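Local coordinates for Ice-binding protein (Leucosporidium, PDB 3UYU) that binds to the surface of ice crystals and inhibits their growth, conferring freeze tolerance with low thermal hysteresis activity, at residues I16-K19 with A20-S24; L189-K192 with R193-L197; S201-N204 with G205-S209. The protein carries 2 engineered substitutions. All blocks are in the same frame, centred on the assembly; numbering follows the deposited sequence.

Interaction 1. Residues I16-K19 with A20-S24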
ATOM      1  N   ILE A  16      -1.027  16.143   3.092  1.00 10.92           N
ATOM      2  CA  ILE A  16      -1.671  16.535   1.850  1.00 10.16           C
ATOM      3  C   ILE A  16      -1.096  15.619   0.750  1.00 10.15           C
ATOM      4  O   ILE A  16       0.132  15.448   0.675  1.00 10.33           O
ATOM      5  CB  ILE A  16      -1.317  18.014   1.490  1.00 12.00           C
ATOM      6  CG1 ILE A  16      -1.761  18.962   2.600  1.00 12.05           C
ATOM      7  CG2 ILE A  16      -2.081  18.424   0.243  1.00 12.78           C
ATOM      8  CD1 ILE A  16      -1.390  20.425   2.303  1.00 13.36           C
ATOM      9  N   LEU A  17      -1.985  15.015  -0.023  1.00  9.73           N
ATOM     10  CA  LEU A  17      -1.596  14.212  -1.176  1.00 10.22           C
ATOM     11  C   LEU A  17      -2.487  14.582  -2.329  1.00 10.26           C
ATOM     12  O   LEU A  17      -3.671  14.649  -2.163  1.00 11.04           O
ATOM     13  CB  LEU A  17      -1.742  12.706  -0.849  1.00 10.73           C
ATOM     14  CG  LEU A  17      -1.223  11.720  -1.925  1.00  9.24           C
ATOM     15  CD1 LEU A  17       0.301  11.758  -2.034  1.00 11.43           C
ATOM     16  CD2 LEU A  17      -1.642  10.315  -1.495  1.00 14.62           C
ATOM     17  N   ALA A  18      -1.889  14.862  -3.499  1.00 10.33           N
ATOM     18  CA  ALA A  18      -2.669  15.314  -4.639  1.00 11.00           C
ATOM     19  C   ALA A  18      -2.123  14.723  -5.913  1.00 13.30           C
ATOM     20  O   ALA A  18      -0.972  14.429  -6.000  1.00 14.31           O
ATOM     21  CB  ALA A  18      -2.719  16.889  -4.744  1.00 13.06           C
ATOM     22  N   LYS A  19      -2.980  14.619  -6.898  1.00 13.16           N
ATOM     23  CA  LYS A  19      -2.517  14.026  -8.186  1.00 13.85           C
ATOM     24  C   LYS A  19      -1.986  15.046  -9.160  1.00 14.30           C
ATOM     25  O   LYS A  19      -1.137  14.715 -10.001  1.00 13.91           O
ATOM     26  CB  LYS A  19      -3.674  13.238  -8.817  1.00 13.61           C
ATOM     27  CG  LYS A  19      -3.986  11.910  -8.044  1.00 13.62           C
ATOM     28  CD  LYS A  19      -4.980  11.028  -8.784  1.00 16.68           C
ATOM     29  CE  LYS A  19      -4.254  10.335  -9.890  1.00 17.08           C
ATOM     30  NZ  LYS A  19      -5.326   9.391 -10.465  1.00 21.12           N
ATOM     31  N   ALA A  20      -2.494  16.273  -9.093  1.00 13.93           N
ATOM     32  CA  ALA A  20      -2.214  17.278 -10.121  1.00 16.07           C
ATOM     33  C   ALA A  20      -1.323  18.416  -9.666  1.00 16.17           C
ATOM     34  O   ALA A  20      -0.636  19.024 -10.451  1.00 18.79           O
ATOM     35  CB  ALA A  20      -3.519  17.866 -10.643  1.00 17.01           C
ATOM     36  N   GLY A  21      -1.343  18.703  -8.366  1.00 15.37           N
ATOM     37  CA  GLY A  21      -0.528  19.792  -7.826  1.00 14.44           C
ATOM     38  C   GLY A  21      -0.948  20.276  -6.451  1.00 11.67           C
ATOM     39  O   GLY A  21      -2.055  19.947  -5.995  1.00 11.68           O
ATOM     40  N   ILE A  22      -0.028  21.009  -5.827  1.00 12.58           N
ATOM     41  CA  ILE A  22      -0.346  21.693  -4.543  1.00 12.60           C
ATOM     42  C   ILE A  22       0.226  23.072  -4.652  1.00 13.55           C
ATOM     43  O   ILE A  22       1.405  23.206  -4.992  1.00 14.65           O
ATOM     44  CB  ILE A  22       0.256  20.952  -3.356  1.00 12.87           C
ATOM     45  CG1 ILE A  22      -0.291  19.495  -3.254  1.00 11.60           C
ATOM     46  CG2 ILE A  22      -0.045  21.710  -1.937  1.00 12.35           C
ATOM     47  CD1 ILE A  22       0.605  18.636  -2.297  1.00 11.81           C
ATOM     48  N   SER A  23      -0.576  24.122  -4.353  1.00 12.34           N
ATOM     49  CA  SER A  23      -0.025  25.497  -4.382  1.00 15.01           C
ATOM     50  C   SER A  23      -0.176  26.131  -3.000  1.00 14.29           C
ATOM     51  O   SER A  23      -1.060  25.693  -2.250  1.00 12.97           O
ATOM     52  CB  SER A  23      -0.826  26.377  -5.357  1.00 13.03           C
ATOM     53  OG  SER A  23      -2.226  26.393  -5.084  1.00 14.98           O
ATOM     54  N   SER A  24       0.662  27.113  -2.676  1.00 13.09           N
ATOM     55  CA  SER A  24       0.476  27.835  -1.436  1.00 14.75           C
ATOM     56  C   SER A  24       0.667  29.322  -1.723  1.00 14.56           C
ATOM     57  O   SER A  24       1.694  29.724  -2.350  1.00 15.98           O
ATOM     58  CB  SER A  24       1.561  27.395  -0.458  1.00 13.50           C
ATOM     59  OG  SER A  24       1.439  28.166   0.766  1.00 14.27           O
TER
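I22 meets I16 and A18 across a short turn, and three apolar approaches carry the contact. The closest of them brings I22 CD1 to 3.7 Å from I16 CG2, with the two isoleucine chains crossing at a slant. One bond further back, I22 CG1 lies 4.1 Å from the same I16 CG2. It also lies 3.9 Å from A18 CB, so a single ethyl branch of I22 packs on both residues. The first torsion of I22 explains this: with chi1 at -60° CG1 stands opposite the carbonyl carbon and beside the backbone N, which sends the CG1-CD1 arm toward strand 16-18. A18 CB has a polar neighbour as well, G21 O at 3.4 Å, a van der Waals approach to the backbone of the turn.

The backbone sets these positions. Strand 16-18 and the strand segment 21-24 approach to 7.0 Å between their axes, and their directions differ by 130°, which makes the turn a corner of the beta-helix. At G21 phi is 162°, a value at which a beta carbon would press on the carbonyl O of A20. K19 starts away from the contact, apart from its CB, and its NZ forms a salt bridge with E88 of helix 76-96, the helix on which L17 packs through L80, A83 and V84.

I16 reaches on to V213, L215 and I34, while I22 packs on V36 and F47 at the inner side of the sheet that holds T45 and A214, inferred ice-binding positions whose side chains are each about 7 Å from its own. No hydrogen bond joins the two segments, so across the corner the side chains meet by apolar packing; the polar backbone of strand 16-18 is served instead by neighbouring strands, through G35 and S37 beside one edge and V207 and S209 beside the other.

Interaction 2. Residues L189-K192 with R193-L197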
ATOM      1  N   LEU A 189     -10.287  14.577   4.468  1.00 10.76           N
ATOM      2  CA  LEU A 189     -10.979  14.974   3.235  1.00 12.11           C
ATOM      3  C   LEU A 189     -10.549  14.103   2.061  1.00 11.20           C
ATOM      4  O   LEU A 189      -9.366  14.098   1.752  1.00 13.24           O
ATOM      5  CB  LEU A 189     -10.599  16.419   2.959  1.00 13.88           C
ATOM      6  CG  LEU A 189     -11.488  17.360   2.211  1.00 22.54           C
ATOM      7  CD1 LEU A 189     -13.023  17.231   2.588  1.00 19.91           C
ATOM      8  CD2 LEU A 189     -10.956  18.753   2.627  1.00 20.15           C
ATOM      9  N   LEU A 190     -11.496  13.299   1.541  1.00 11.10           N
ATOM     10  CA  LEU A 190     -11.238  12.445   0.344  1.00 10.23           C
ATOM     11  C   LEU A 190     -12.011  13.151  -0.777  1.00  9.89           C
ATOM     12  O   LEU A 190     -13.236  12.933  -0.967  1.00 12.16           O
ATOM     13  CB  LEU A 190     -11.764  11.027   0.580  1.00 10.93           C
ATOM     14  CG  LEU A 190     -11.050  10.236   1.709  1.00 14.42           C
ATOM     15  CD1 LEU A 190     -11.983   9.119   2.243  1.00 16.57           C
ATOM     16  CD2 LEU A 190      -9.875   9.667   1.140  1.00 17.29           C
ATOM     17  N   ALA A 191     -11.277  14.003  -1.501  1.00 10.96           N
ATOM     18  CA  ALA A 191     -11.837  14.871  -2.570  1.00 12.17           C
ATOM     19  C   ALA A 191     -11.569  14.333  -3.957  1.00 11.79           C
ATOM     20  O   ALA A 191     -10.445  13.959  -4.261  1.00 12.60           O
ATOM     21  CB  ALA A 191     -11.214  16.239  -2.468  1.00 12.77           C
ATOM     22  N   LYS A 192     -12.654  14.244  -4.729  1.00 12.82           N
ATOM     23  CA  LYS A 192     -12.495  13.885  -6.140  1.00 15.41           C
ATOM     24  C   LYS A 192     -11.869  14.961  -7.002  1.00 15.86           C
ATOM     25  O   LYS A 192     -11.179  14.654  -7.988  1.00 16.35           O
ATOM     26  CB  LYS A 192     -13.794  13.329  -6.721  1.00 16.50           C
ATOM     27  CG  LYS A 192     -13.538  12.669  -8.052  1.00 18.83           C
ATOM     28  CD  LYS A 192     -14.664  12.829  -8.987  1.00 29.35           C
ATOM     29  CE  LYS A 192     -14.576  11.771 -10.089  1.00 32.14           C
ATOM     30  NZ  LYS A 192     -13.807  10.612  -9.537  1.00 33.05           N
ATOM     31  N   ARG A 193     -12.131  16.218  -6.664  1.00 15.87           N
ATOM     32  CA  ARG A 193     -11.669  17.341  -7.495  1.00 15.52           C
ATOM     33  C   ARG A 193     -10.952  18.325  -6.598  1.00 15.82           C
ATOM     34  O   ARG A 193     -10.242  17.923  -5.677  1.00 15.09           O
ATOM     35  CB  ARG A 193     -12.851  17.967  -8.246  1.00 15.98           C
ATOM     36  CG  ARG A 193     -13.565  16.924  -9.204  1.00 16.58           C
ATOM     37  CD  ARG A 193     -14.728  17.568  -9.891  1.00 25.80           C
ATOM     38  NE  ARG A 193     -14.707  17.243 -11.314  1.00 37.68           N
ATOM     39  CZ  ARG A 193     -15.379  17.939 -12.243  1.00 42.32           C
ATOM     40  NH1 ARG A 193     -16.142  18.977 -11.877  1.00 44.48           N
ATOM     41  NH2 ARG A 193     -15.305  17.591 -13.535  1.00 44.52           N
ATOM     42  N   PHE A 194     -11.156  19.619  -6.824  1.00 14.34           N
ATOM     43  CA  PHE A 194     -10.267  20.632  -6.293  1.00 15.74           C
ATOM     44  C   PHE A 194     -10.550  20.835  -4.796  1.00 15.09           C
ATOM     45  O   PHE A 194     -11.692  20.701  -4.387  1.00 16.22           O
ATOM     46  CB  PHE A 194     -10.581  21.952  -7.013  1.00 17.78           C
ATOM     47  CG  PHE A 194      -9.384  22.795  -7.292  1.00 19.89           C
ATOM     48  CD1 PHE A 194      -8.762  23.528  -6.259  1.00 22.84           C
ATOM     49  CD2 PHE A 194      -8.861  22.885  -8.577  1.00 23.66           C
ATOM     50  CE1 PHE A 194      -7.672  24.326  -6.487  1.00 23.77           C
ATOM     51  CE2 PHE A 194      -7.757  23.705  -8.828  1.00 26.43           C
ATOM     52  CZ  PHE A 194      -7.160  24.430  -7.770  1.00 26.53           C
ATOM     53  N   VAL A 195      -9.508  21.103  -4.004  1.00 14.39           N
ATOM     54  CA  VAL A 195      -9.685  21.579  -2.587  1.00 14.04           C
ATOM     55  C   VAL A 195      -8.942  22.883  -2.427  1.00 13.24           C
ATOM     56  O   VAL A 195      -7.735  22.976  -2.744  1.00 12.73           O
ATOM     57  CB  VAL A 195      -9.093  20.560  -1.582  1.00 13.44           C
ATOM     58  CG1 VAL A 195      -9.305  21.048  -0.104  1.00 13.11           C
ATOM     59  CG2 VAL A 195      -9.745  19.196  -1.732  1.00 15.09           C
ATOM     60  N   THR A 196      -9.650  23.904  -1.893  1.00 13.58           N
ATOM     61  CA  THR A 196      -9.023  25.193  -1.555  1.00 13.62           C
ATOM     62  C   THR A 196      -9.203  25.459  -0.079  1.00 11.46           C
ATOM     63  O   THR A 196     -10.350  25.427   0.377  1.00 13.29           O
ATOM     64  CB  THR A 196      -9.750  26.316  -2.296  1.00 13.94           C
ATOM     65  OG1 THR A 196      -9.656  26.035  -3.710  1.00 17.05           O
ATOM     66  CG2 THR A 196      -9.093  27.704  -2.037  1.00 14.89           C
ATOM     67  N   LEU A 197      -8.090  25.709   0.587  1.00 12.21           N
ATOM     68  CA  LEU A 197      -8.161  26.135   1.978  1.00 12.38           C
ATOM     69  C   LEU A 197      -7.924  27.643   1.927  1.00 10.47           C
ATOM     70  O   LEU A 197      -6.794  28.063   1.686  1.00 11.80           O
ATOM     71  CB  LEU A 197      -7.148  25.426   2.899  1.00 13.12           C
ATOM     72  CG  LEU A 197      -7.315  23.890   3.077  1.00 16.38           C
ATOM     73  CD1 LEU A 197      -6.474  23.555   4.345  1.00 17.34           C
ATOM     74  CD2 LEU A 197      -8.647  23.218   2.993  1.00 19.17           C
TER
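A corner of the right-handed beta-helix, where strand 189-191 gives way to strand 195-197, brings L189 and A191 against V195. Each methyl of the valine takes a different partner. V195 CG1, which lies opposite its backbone N (chi1 -179°), meets L189 CD2 at 3.9 Å, the two branches reaching toward each other tip to tip. V195 CG2 meets A191 CB at 3.4 Å, closer than carbon atoms usually come, so the packing is tight on this side of the bend. A191 CB also has R193 O at 3.8 Å, a backbone atom on the inner side of the turn.

K192 and R193 make the bend itself and are exposed. Their basic groups go separate ways, with K192 NZ 6.9 Å from R193 NE; these are like charges not in contact, whose repulsion is probably weak in solvent. Hydrogen bonds hold the main chain of the turn: R193 O accepts one from S209 OG, and F194 N donates to D176 OD1. Both partners come from adjacent coils, so the corner is tied to the coils on either side as well as packed from within.

Strand 189-191 pairs in parallel with its neighbours, L190 bonding to F171 and V173 and L189 to R206 and L208, while the outward-facing side chain of L190 rests on A90, Y91 and A94 of helix 76-96, where K192 touches Y91 too. Beyond the turn the chain enters the sheet that carries the inferred ice-binding positions T45, S127 and A214; there F194 lies on E212 and A214 of strand 212-216, whereas L189 and V195 both pack on V177 of strand 177-179.

Interaction 3. Residues S201-N204 with G205-S209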
ATOM      1  N   SER A 201      -7.407  29.688   7.036  1.00 13.90           N
ATOM      2  CA  SER A 201      -8.108  28.494   7.542  1.00 11.37           C
ATOM      3  C   SER A 201      -7.139  27.460   8.087  1.00 12.49           C
ATOM      4  O   SER A 201      -5.954  27.554   7.883  1.00 12.21           O
ATOM      5  CB  SER A 201      -8.944  27.893   6.432  1.00 12.02           C
ATOM      6  OG  SER A 201      -8.081  27.525   5.356  1.00 13.15           O
ATOM      7  N   SER A 202      -7.706  26.507   8.834  1.00 10.70           N
ATOM      8  CA  SER A 202      -6.937  25.430   9.488  1.00 11.08           C
ATOM      9  C   SER A 202      -7.716  24.139   9.436  1.00 10.78           C
ATOM     10  O   SER A 202      -8.941  24.127   9.329  1.00 13.48           O
ATOM     11  CB  SER A 202      -6.616  25.819  10.942  1.00 13.01           C
ATOM     12  OG  SER A 202      -7.806  26.040  11.680  1.00 12.71           O
ATOM     13  N   LEU A 203      -6.963  23.035   9.473  1.00 10.82           N
ATOM     14  CA  LEU A 203      -7.532  21.693   9.322  1.00  9.73           C
ATOM     15  C   LEU A 203      -6.682  20.755  10.130  1.00 10.25           C
ATOM     16  O   LEU A 203      -5.452  20.696   9.971  1.00  9.00           O
ATOM     17  CB  LEU A 203      -7.501  21.260   7.833  1.00 10.50           C
ATOM     18  CG  LEU A 203      -8.267  19.969   7.448  1.00 10.07           C
ATOM     19  CD1 LEU A 203      -8.963  20.104   6.092  1.00 11.90           C
ATOM     20  CD2 LEU A 203      -7.321  18.760   7.473  1.00 14.16           C
ATOM     21  N   ASN A 204      -7.356  20.031  11.040  1.00  7.96           N
ATOM     22  CA  ASN A 204      -6.683  18.948  11.712  1.00  8.13           C
ATOM     23  C   ASN A 204      -7.226  17.650  11.132  1.00  8.72           C
ATOM     24  O   ASN A 204      -8.409  17.347  11.231  1.00  9.24           O
ATOM     25  CB  ASN A 204      -6.937  18.938  13.243  1.00 10.83           C
ATOM     26  CG  ASN A 204      -6.403  20.182  13.960  1.00  9.71           C
ATOM     27  OD1 ASN A 204      -5.415  20.809  13.586  1.00 10.15           O
ATOM     28  ND2 ASN A 204      -7.039  20.469  15.083  1.00  9.00           N
ATOM     29  N   GLY A 205      -6.307  16.919  10.515  1.00  8.89           N
ATOM     30  CA  GLY A 205      -6.768  15.791   9.615  1.00  8.99           C
ATOM     31  C   GLY A 205      -5.767  15.667   8.482  1.00  9.38           C
ATOM     32  O   GLY A 205      -4.553  15.824   8.668  1.00  9.49           O
ATOM     33  N   ARG A 206      -6.295  15.324   7.282  1.00 10.38           N
ATOM     34  CA  ARG A 206      -5.529  15.237   6.069  1.00  9.18           C
ATOM     35  C   ARG A 206      -6.390  15.648   4.871  1.00  8.43           C
ATOM     36  O   ARG A 206      -7.620  15.590   4.934  1.00  8.83           O
ATOM     37  CB  ARG A 206      -5.150  13.766   5.795  1.00 11.93           C
ATOM     38  CG  ARG A 206      -4.539  13.062   6.900  1.00 16.83           C
ATOM     39  CD  ARG A 206      -4.573  11.576   6.331  1.00 15.41           C
ATOM     40  NE  ARG A 206      -4.375  10.881   7.527  1.00 16.37           N
ATOM     41  CZ  ARG A 206      -3.213  10.850   8.139  1.00 15.14           C
ATOM     42  NH1 ARG A 206      -2.124  11.477   7.612  1.00 13.75           N
ATOM     43  NH2 ARG A 206      -3.080  10.210   9.280  1.00 22.76           N
ATOM     44  N   VAL A 207      -5.697  16.030   3.783  1.00  8.58           N
ATOM     45  CA  VAL A 207      -6.323  16.414   2.524  1.00 10.16           C
ATOM     46  C   VAL A 207      -5.815  15.491   1.397  1.00  9.70           C
ATOM     47  O   VAL A 207      -4.641  15.491   1.106  1.00 11.13           O
ATOM     48  CB  VAL A 207      -6.062  17.889   2.174  1.00 10.61           C
ATOM     49  CG1 VAL A 207      -6.775  18.282   0.878  1.00 13.53           C
ATOM     50  CG2 VAL A 207      -6.561  18.794   3.345  1.00 12.73           C
ATOM     51  N   LEU A 208      -6.745  14.740   0.829  1.00 11.79           N
ATOM     52  CA  LEU A 208      -6.387  13.716  -0.195  1.00 11.94           C
ATOM     53  C   LEU A 208      -7.195  14.076  -1.414  1.00 11.52           C
ATOM     54  O   LEU A 208      -8.373  13.850  -1.413  1.00 13.89           O
ATOM     55  CB  LEU A 208      -6.699  12.320   0.333  1.00 12.48           C
ATOM     56  CG  LEU A 208      -6.040  11.953   1.726  1.00 11.40           C
ATOM     57  CD1 LEU A 208      -6.419  10.561   2.160  1.00 11.84           C
ATOM     58  CD2 LEU A 208      -4.524  11.928   1.625  1.00 11.03           C
ATOM     59  N   SER A 209      -6.554  14.622  -2.465  1.00  9.83           N
ATOM     60  CA  SER A 209      -7.347  15.048  -3.624  1.00 11.80           C
ATOM     61  C   SER A 209      -6.928  14.345  -4.904  1.00 11.74           C
ATOM     62  O   SER A 209      -5.715  14.238  -5.149  1.00 12.47           O
ATOM     63  CB  SER A 209      -7.114  16.556  -3.846  1.00 12.29           C
ATOM     64  OG  SER A 209      -7.647  16.929  -5.134  1.00 13.84           O
TER
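Apolar contact between L203 and V207 bridges the bend. L203 CD1 lies 3.9 Å from V207 CG2, and L203 CD2 comes within 4.2 Å of that same methyl, so both leucine methyls face the same valine branch, the two chains crossing at an angle. L203 CG stands opposite its backbone N (chi1 -170°), which carries CD2 over the peptide between G205 and R206.

A second kind of contact sets methyl against peptide. L203 CD2 is 3.6 Å from G205 C and equally 3.6 Å from R206 N, lying over the flat face of the peptide group that joins these residues. G205 carries no side chain, and its phi of 147° would drive a beta carbon into N204 O, with L203 CD2 also close by. This is where the chain turns a corner, at N204 and G205, passing from one face of the beta-helix to the next. F185 of the preceding coil packs on L203.

Polar groups bond outside the two segments. N204, whose side chain sets off away from the turn although CB touches it, uses ND2 to bond E186 OE2. R206 also starts away from the turn, its NH1 donating to F14 O while its chain touches L8, S12 and P223.

All three contacts are apolar corners of the beta-helix, without a hydrogen bond between their own segments. Interactions 1 and 2 turn equivalent corners, from the strands beside helix 76-96 into the sheet carrying the inferred ice-binding positions; interaction 3 turns an earlier corner in the coil that runs between them. Strand 206-209 lies between strand 16-18 and strand 189-191, pairing with both, so interaction 3 connects the other two, which do not touch. Each has a buried interior, but the bends differ: glycine shapes those of interactions 1 and 3, while interaction 2 turns through the exposed K192 and R193, where interaction 1 has a single, partly exposed lysine held by a salt bridge.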